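Local coordinates for protein gamma-glutamyltranspeptidase (Streptomyces lincolnensis, PDB 6J3A) that probably cleaves gamma-glutamyl bonds and transfers the gamma-glutamyl group, as a homologue of LmbA in the N-terminal nucleophile (Ntn) hydrolase clan, at residues 300-303 with 304-308; 551-555 with 556-560. One frame throughout, in Å; residues are numbered along the deposited sequence.

In the fold
Contact 1 (300-303 with 304-308) lies in the N-terminal part of helix 299-319, and contact 2 (551-555 with 556-560) is the turn and strand that lead into a small three-stranded sheet; their centres lie about 14 Å apart. They touch directly, V306 CG2 of the helix packing against V557 CG2 of the strand at 4.1 Å. The edge strand 538-540 joins them too, with W538 meeting Y301, L305 and V306 as well as V559, and helix 565-573 places L571 on V302 and H303. Both contacts lie on the same side of the chain's centre, about 24 and 20 Å from it, and helix 299-319 packs on the small sheet through V306, V557 and W538.

Contact 1 (300-303 with 304-308); sequences DYVH and LLVEG
E307 reaches back one helical turn to H303. Its CB stands 3.7 Å from H303 O, the carbonyl that accepts the E307 N hydrogen bond. With E307 CG anti to the carbonyl carbon and beside the backbone N (chi1 -63°), CG lies over one face of the imidazole of H303, offset toward the rim, 3.8 Å from H303 CE1; this is a CH-pi contact. A bend at chi2 (-48°) brings the carboxylate round until its plane is only 17° from that of the ring. The two oxygens are held from outside: OE1 forms a salt bridge with K310, and OE2 accepts from the backbone N of S349. Both imidazole nitrogens are hydrogen-bonded, NE2 with G345 O and ND1 with NE2 of H576, whose ring stands nearly perpendicular to it; together these bonds restrain the ring's rotation while E307 covers one face. All of this rides on regular alpha-helix, the i to i+4 bonds running from L304 N to D300 O (3.0 Å) through V306 N to V302 O (2.9 Å). Along another side of helix 299-319 the same spacing recurs. L305 CG passes 3.2 Å from Y301 O, and L305 CD1 lies over one face of the Y301 ring, a CH-pi contact 3.7 Å from Y301 CZ, while L515 of helix 506-519 and W538 lie against both residues. V302 and V306 point the same way and meet through V302 CG1 and V306 CG2, 4.1 Å apart. D300, exposed, sends OD1 to a salt bridge with R574.

Contact 2 (551-555 with 556-560); sequences GMRPG and SVTVE
S556 N donates to R553 O at 3.2 Å and so closes the four-residue turn R553-P554-G555-S556. The donor sits above the carbonyl plane, off the lone-pair directions, and the N-H...O angle of 145° makes the bond somewhat bent. P554 holds the second position, and G555, with its positive phi of 63°, takes the third, where a residue without a side chain fits readily. The turn is also tied down from outside: G555 N gives a hydrogen bond to S542 OG, and the backbones of R553 and S556 bond to that of D541. The side chains of the first and last turn residues meet. R553 CB and S556 CB lie 3.7 Å apart, and S556 CB is 3.3 Å from R553 O. Beyond them the arginine runs along the start of the strand, bends at chi3 and presents one face of its guanidinium to the serine: S556 OG, anti to its backbone N (chi1 -173°), lies above that face toward the rim, 3.6 Å from R553 NH1. OG rests over the face without a hydrogen bond to the arginine, while NH1 makes its salt bridge with D541 OD2. T558 OG1 stands farther on, near the plane at the guanidinium edge, a loose 4.4 Å from R553 NH1. T558 also touches H539 and T579 in the two neighbouring strands. The arrangement is a type II beta turn with proline and glycine at its corners, delivering the chain into strand 556-560, the middle strand of a mixed three-stranded sheet, antiparallel to 538-540 and parallel to 577-581.

Contact 1 (300-303 with 304-308)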
ATOM      1  N   ASP A 300     -28.178   8.698  15.627  1.00 38.38           N
ATOM      2  CA  ASP A 300     -27.992   9.271  16.976  1.00 38.99           C
ATOM      3  C   ASP A 300     -26.508   9.490  17.333  1.00 38.59           C
ATOM      4  O   ASP A 300     -26.164  10.488  17.963  1.00 41.44           O
ATOM      5  CB  ASP A 300     -28.646   8.379  18.056  1.00 40.14           C
ATOM      6  CG  ASP A 300     -30.174   8.271  17.910  1.00 41.10           C
ATOM      7  OD1 ASP A 300     -30.780   9.132  17.241  1.00 40.63           O
ATOM      8  OD2 ASP A 300     -30.767   7.313  18.466  1.00 41.32           O
ATOM      9  N   TYR A 301     -25.647   8.551  16.935  1.00 36.46           N
ATOM     10  CA  TYR A 301     -24.189   8.644  17.133  1.00 33.70           C
ATOM     11  C   TYR A 301     -23.579   9.809  16.366  1.00 32.81           C
ATOM     12  O   TYR A 301     -22.778  10.554  16.903  1.00 32.51           O
ATOM     13  CB  TYR A 301     -23.539   7.335  16.689  1.00 33.23           C
ATOM     14  CG  TYR A 301     -22.010   7.266  16.685  1.00 32.73           C
ATOM     15  CD1 TYR A 301     -21.293   6.973  17.848  1.00 31.46           C
ATOM     16  CD2 TYR A 301     -21.287   7.433  15.501  1.00 32.15           C
ATOM     17  CE1 TYR A 301     -19.907   6.870  17.834  1.00 30.61           C
ATOM     18  CE2 TYR A 301     -19.901   7.334  15.482  1.00 31.36           C
ATOM     19  CZ  TYR A 301     -19.217   7.052  16.648  1.00 31.07           C
ATOM     20  OH  TYR A 301     -17.841   6.959  16.621  1.00 31.68           O
ATOM     21  N   VAL A 302     -23.958   9.950  15.104  1.00 32.04           N
ATOM     22  CA  VAL A 302     -23.481  11.053  14.269  1.00 31.75           C
ATOM     23  C   VAL A 302     -23.952  12.396  14.817  1.00 31.65           C
ATOM     24  O   VAL A 302     -23.124  13.251  15.139  1.00 30.91           O
ATOM     25  CB  VAL A 302     -23.943  10.884  12.802  1.00 31.40           C
ATOM     26  CG1 VAL A 302     -23.679  12.136  11.968  1.00 31.80           C
ATOM     27  CG2 VAL A 302     -23.237   9.701  12.179  1.00 30.80           C
ATOM     28  N   HIS A 303     -25.278  12.557  14.903  1.00 32.13           N
ATOM     29  CA  HIS A 303     -25.924  13.753  15.486  1.00 33.09           C
ATOM     30  C   HIS A 303     -25.245  14.218  16.774  1.00 32.23           C
ATOM     31  O   HIS A 303     -24.860  15.377  16.899  1.00 31.11           O
ATOM     32  CB  HIS A 303     -27.417  13.495  15.776  1.00 34.07           C
ATOM     33  CG  HIS A 303     -28.100  14.638  16.464  1.00 34.51           C
ATOM     34  ND1 HIS A 303     -28.582  15.734  15.781  1.00 35.62           N
ATOM     35  CD2 HIS A 303     -28.348  14.874  17.774  1.00 35.36           C
ATOM     36  CE1 HIS A 303     -29.103  16.591  16.640  1.00 36.48           C
ATOM     37  NE2 HIS A 303     -28.973  16.094  17.856  1.00 36.01           N
ATOM     38  N   LEU A 304     -25.111  13.293  17.715  1.00 31.77           N
ATOM     39  CA  LEU A 304     -24.440  13.551  18.990  1.00 32.98           C
ATOM     40  C   LEU A 304     -23.048  14.153  18.824  1.00 32.50           C
ATOM     41  O   LEU A 304     -22.704  15.110  19.508  1.00 31.14           O
ATOM     42  CB  LEU A 304     -24.336  12.260  19.817  1.00 33.39           C
ATOM     43  CG  LEU A 304     -23.543  12.375  21.123  1.00 33.83           C
ATOM     44  CD1 LEU A 304     -24.297  13.230  22.134  1.00 33.95           C
ATOM     45  CD2 LEU A 304     -23.224  11.010  21.702  1.00 33.71           C
ATOM     46  N   LEU A 305     -22.257  13.566  17.930  1.00 33.23           N
ATOM     47  CA  LEU A 305     -20.905  14.040  17.647  1.00 33.52           C
ATOM     48  C   LEU A 305     -20.851  15.381  16.926  1.00 34.62           C
ATOM     49  O   LEU A 305     -19.914  16.152  17.143  1.00 33.38           O
ATOM     50  CB  LEU A 305     -20.138  12.997  16.835  1.00 33.27           C
ATOM     51  CG  LEU A 305     -19.877  11.653  17.530  1.00 33.63           C
ATOM     52  CD1 LEU A 305     -18.941  10.784  16.702  1.00 33.39           C
ATOM     53  CD2 LEU A 305     -19.326  11.806  18.938  1.00 34.03           C
ATOM     54  N   VAL A 306     -21.829  15.646  16.056  1.00 35.92           N
ATOM     55  CA  VAL A 306     -21.880  16.909  15.293  1.00 36.30           C
ATOM     56  C   VAL A 306     -22.157  18.083  16.247  1.00 35.62           C
ATOM     57  O   VAL A 306     -21.409  19.068  16.302  1.00 32.67           O
ATOM     58  CB  VAL A 306     -22.927  16.830  14.147  1.00 37.31           C
ATOM     59  CG1 VAL A 306     -23.190  18.194  13.502  1.00 37.82           C
ATOM     60  CG2 VAL A 306     -22.465  15.839  13.085  1.00 36.46           C
ATOM     61  N   GLU A 307     -23.231  17.952  17.011  1.00 35.37           N
ATOM     62  CA  GLU A 307     -23.589  18.970  17.993  1.00 35.21           C
ATOM     63  C   GLU A 307     -22.468  19.191  19.018  1.00 33.68           C
ATOM     64  O   GLU A 307     -22.141  20.329  19.349  1.00 33.77           O
ATOM     65  CB  GLU A 307     -24.914  18.610  18.680  1.00 34.92           C
ATOM     66  CG  GLU A 307     -26.108  18.575  17.733  1.00 34.50           C
ATOM     67  CD  GLU A 307     -26.159  19.800  16.856  1.00 35.23           C
ATOM     68  OE1 GLU A 307     -25.767  19.692  15.676  1.00 33.98           O
ATOM     69  OE2 GLU A 307     -26.541  20.880  17.368  1.00 36.15           O
ATOM     70  N   GLY A 308     -21.876  18.105  19.494  1.00 31.78           N
ATOM     71  CA  GLY A 308     -20.735  18.187  20.405  1.00 31.58           C
ATOM     72  C   GLY A 308     -19.551  18.914  19.791  1.00 31.59           C
ATOM     73  O   GLY A 308     -18.930  19.757  20.433  1.00 31.28           O
TER

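Contact 2 (551-555 with 556-560)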
ATOM      1  N   GLY A 551     -15.383  32.879   6.585  1.00 37.27           N
ATOM      2  CA  GLY A 551     -16.819  32.725   6.803  1.00 39.20           C
ATOM      3  C   GLY A 551     -17.195  31.537   7.699  1.00 39.99           C
ATOM      4  O   GLY A 551     -16.349  30.732   8.100  1.00 39.34           O
ATOM      5  N   MET A 552     -18.472  31.471   8.058  1.00 41.73           N
ATOM      6  CA  MET A 552     -19.080  30.258   8.625  1.00 42.95           C
ATOM      7  C   MET A 552     -20.357  29.881   7.877  1.00 42.80           C
ATOM      8  O   MET A 552     -20.985  30.733   7.247  1.00 42.07           O
ATOM      9  CB  MET A 552     -19.349  30.442  10.123  1.00 44.31           C
ATOM     10  CG  MET A 552     -20.749  30.833  10.566  1.00 45.27           C
ATOM     11  SD  MET A 552     -20.818  30.982  12.368  1.00 45.53           S
ATOM     12  CE  MET A 552     -22.123  29.816  12.748  1.00 46.33           C
ATOM     13  N   ARG A 553     -20.722  28.605   7.940  1.00 43.37           N
ATOM     14  CA  ARG A 553     -21.934  28.111   7.281  1.00 46.19           C
ATOM     15  C   ARG A 553     -22.855  27.507   8.338  1.00 45.41           C
ATOM     16  O   ARG A 553     -22.656  26.363   8.744  1.00 43.45           O
ATOM     17  CB  ARG A 553     -21.576  27.092   6.203  1.00 49.81           C
ATOM     18  CG  ARG A 553     -20.705  27.665   5.088  1.00 53.40           C
ATOM     19  CD  ARG A 553     -19.842  26.607   4.400  1.00 58.86           C
ATOM     20  NE  ARG A 553     -20.454  26.035   3.182  1.00 64.65           N
ATOM     21  CZ  ARG A 553     -20.455  24.737   2.820  1.00 67.53           C
ATOM     22  NH1 ARG A 553     -19.908  23.786   3.585  1.00 69.32           N
ATOM     23  NH2 ARG A 553     -21.038  24.370   1.676  1.00 66.53           N
ATOM     24  N   PRO A 554     -23.849  28.288   8.811  1.00 46.39           N
ATOM     25  CA  PRO A 554     -24.694  27.833   9.915  1.00 45.38           C
ATOM     26  C   PRO A 554     -25.434  26.533   9.630  1.00 42.81           C
ATOM     27  O   PRO A 554     -26.026  26.383   8.563  1.00 42.16           O
ATOM     28  CB  PRO A 554     -25.694  28.982  10.094  1.00 46.24           C
ATOM     29  CG  PRO A 554     -24.985  30.183   9.590  1.00 47.04           C
ATOM     30  CD  PRO A 554     -24.146  29.691   8.451  1.00 47.68           C
ATOM     31  N   GLY A 555     -25.371  25.612  10.590  1.00 41.22           N
ATOM     32  CA  GLY A 555     -26.029  24.305  10.504  1.00 40.39           C
ATOM     33  C   GLY A 555     -25.576  23.364   9.395  1.00 39.26           C
ATOM     34  O   GLY A 555     -26.268  22.387   9.099  1.00 40.27           O
ATOM     35  N   SER A 556     -24.411  23.631   8.801  1.00 37.70           N
ATOM     36  CA  SER A 556     -23.958  22.918   7.606  1.00 35.91           C
ATOM     37  C   SER A 556     -23.103  21.719   7.952  1.00 35.82           C
ATOM     38  O   SER A 556     -22.076  21.851   8.617  1.00 35.39           O
ATOM     39  CB  SER A 556     -23.158  23.836   6.692  1.00 35.09           C
ATOM     40  OG  SER A 556     -22.861  23.181   5.471  1.00 34.09           O
ATOM     41  N   VAL A 557     -23.515  20.554   7.459  1.00 37.50           N
ATOM     42  CA  VAL A 557     -22.776  19.311   7.676  1.00 37.42           C
ATOM     43  C   VAL A 557     -22.603  18.525   6.369  1.00 36.40           C
ATOM     44  O   VAL A 557     -23.518  18.437   5.549  1.00 36.23           O
ATOM     45  CB  VAL A 557     -23.441  18.462   8.781  1.00 37.20           C
ATOM     46  CG1 VAL A 557     -24.750  17.848   8.305  1.00 37.80           C
ATOM     47  CG2 VAL A 557     -22.486  17.393   9.279  1.00 37.65           C
ATOM     48  N   THR A 558     -21.415  17.960   6.188  1.00 35.54           N
ATOM     49  CA  THR A 558     -21.065  17.284   4.939  1.00 35.35           C
ATOM     50  C   THR A 558     -20.719  15.811   5.187  1.00 34.63           C
ATOM     51  O   THR A 558     -19.714  15.509   5.825  1.00 33.41           O
ATOM     52  CB  THR A 558     -19.902  18.006   4.237  1.00 34.93           C
ATOM     53  OG1 THR A 558     -20.240  19.387   4.062  1.00 35.31           O
ATOM     54  CG2 THR A 558     -19.592  17.387   2.864  1.00 35.14           C
ATOM     55  N   VAL A 559     -21.554  14.912   4.664  1.00 34.39           N
ATOM     56  CA  VAL A 559     -21.302  13.458   4.725  1.00 36.25           C
ATOM     57  C   VAL A 559     -20.869  12.903   3.366  1.00 36.12           C
ATOM     58  O   VAL A 559     -21.227  13.458   2.321  1.00 40.03           O
ATOM     59  CB  VAL A 559     -22.531  12.651   5.222  1.00 37.31           C
ATOM     60  CG1 VAL A 559     -22.924  13.091   6.626  1.00 38.43           C
ATOM     61  CG2 VAL A 559     -23.722  12.758   4.271  1.00 37.66           C
ATOM     62  N   GLU A 560     -20.113  11.804   3.390  1.00 33.70           N
ATOM     63  CA  GLU A 560     -19.756  11.083   2.169  1.00 31.04           C
ATOM     64  C   GLU A 560     -20.987  10.372   1.625  1.00 31.43           C
ATOM     65  O   GLU A 560     -21.873   9.974   2.380  1.00 30.54           O
ATOM     66  CB  GLU A 560     -18.637  10.072   2.419  1.00 28.85           C
ATOM     67  CG  GLU A 560     -17.294  10.711   2.709  1.00 28.19           C
ATOM     68  CD  GLU A 560     -16.165   9.707   2.853  1.00 28.30           C
ATOM     69  OE1 GLU A 560     -15.158   9.843   2.132  1.00 28.43           O
ATOM     70  OE2 GLU A 560     -16.255   8.783   3.686  1.00 28.37           O
TER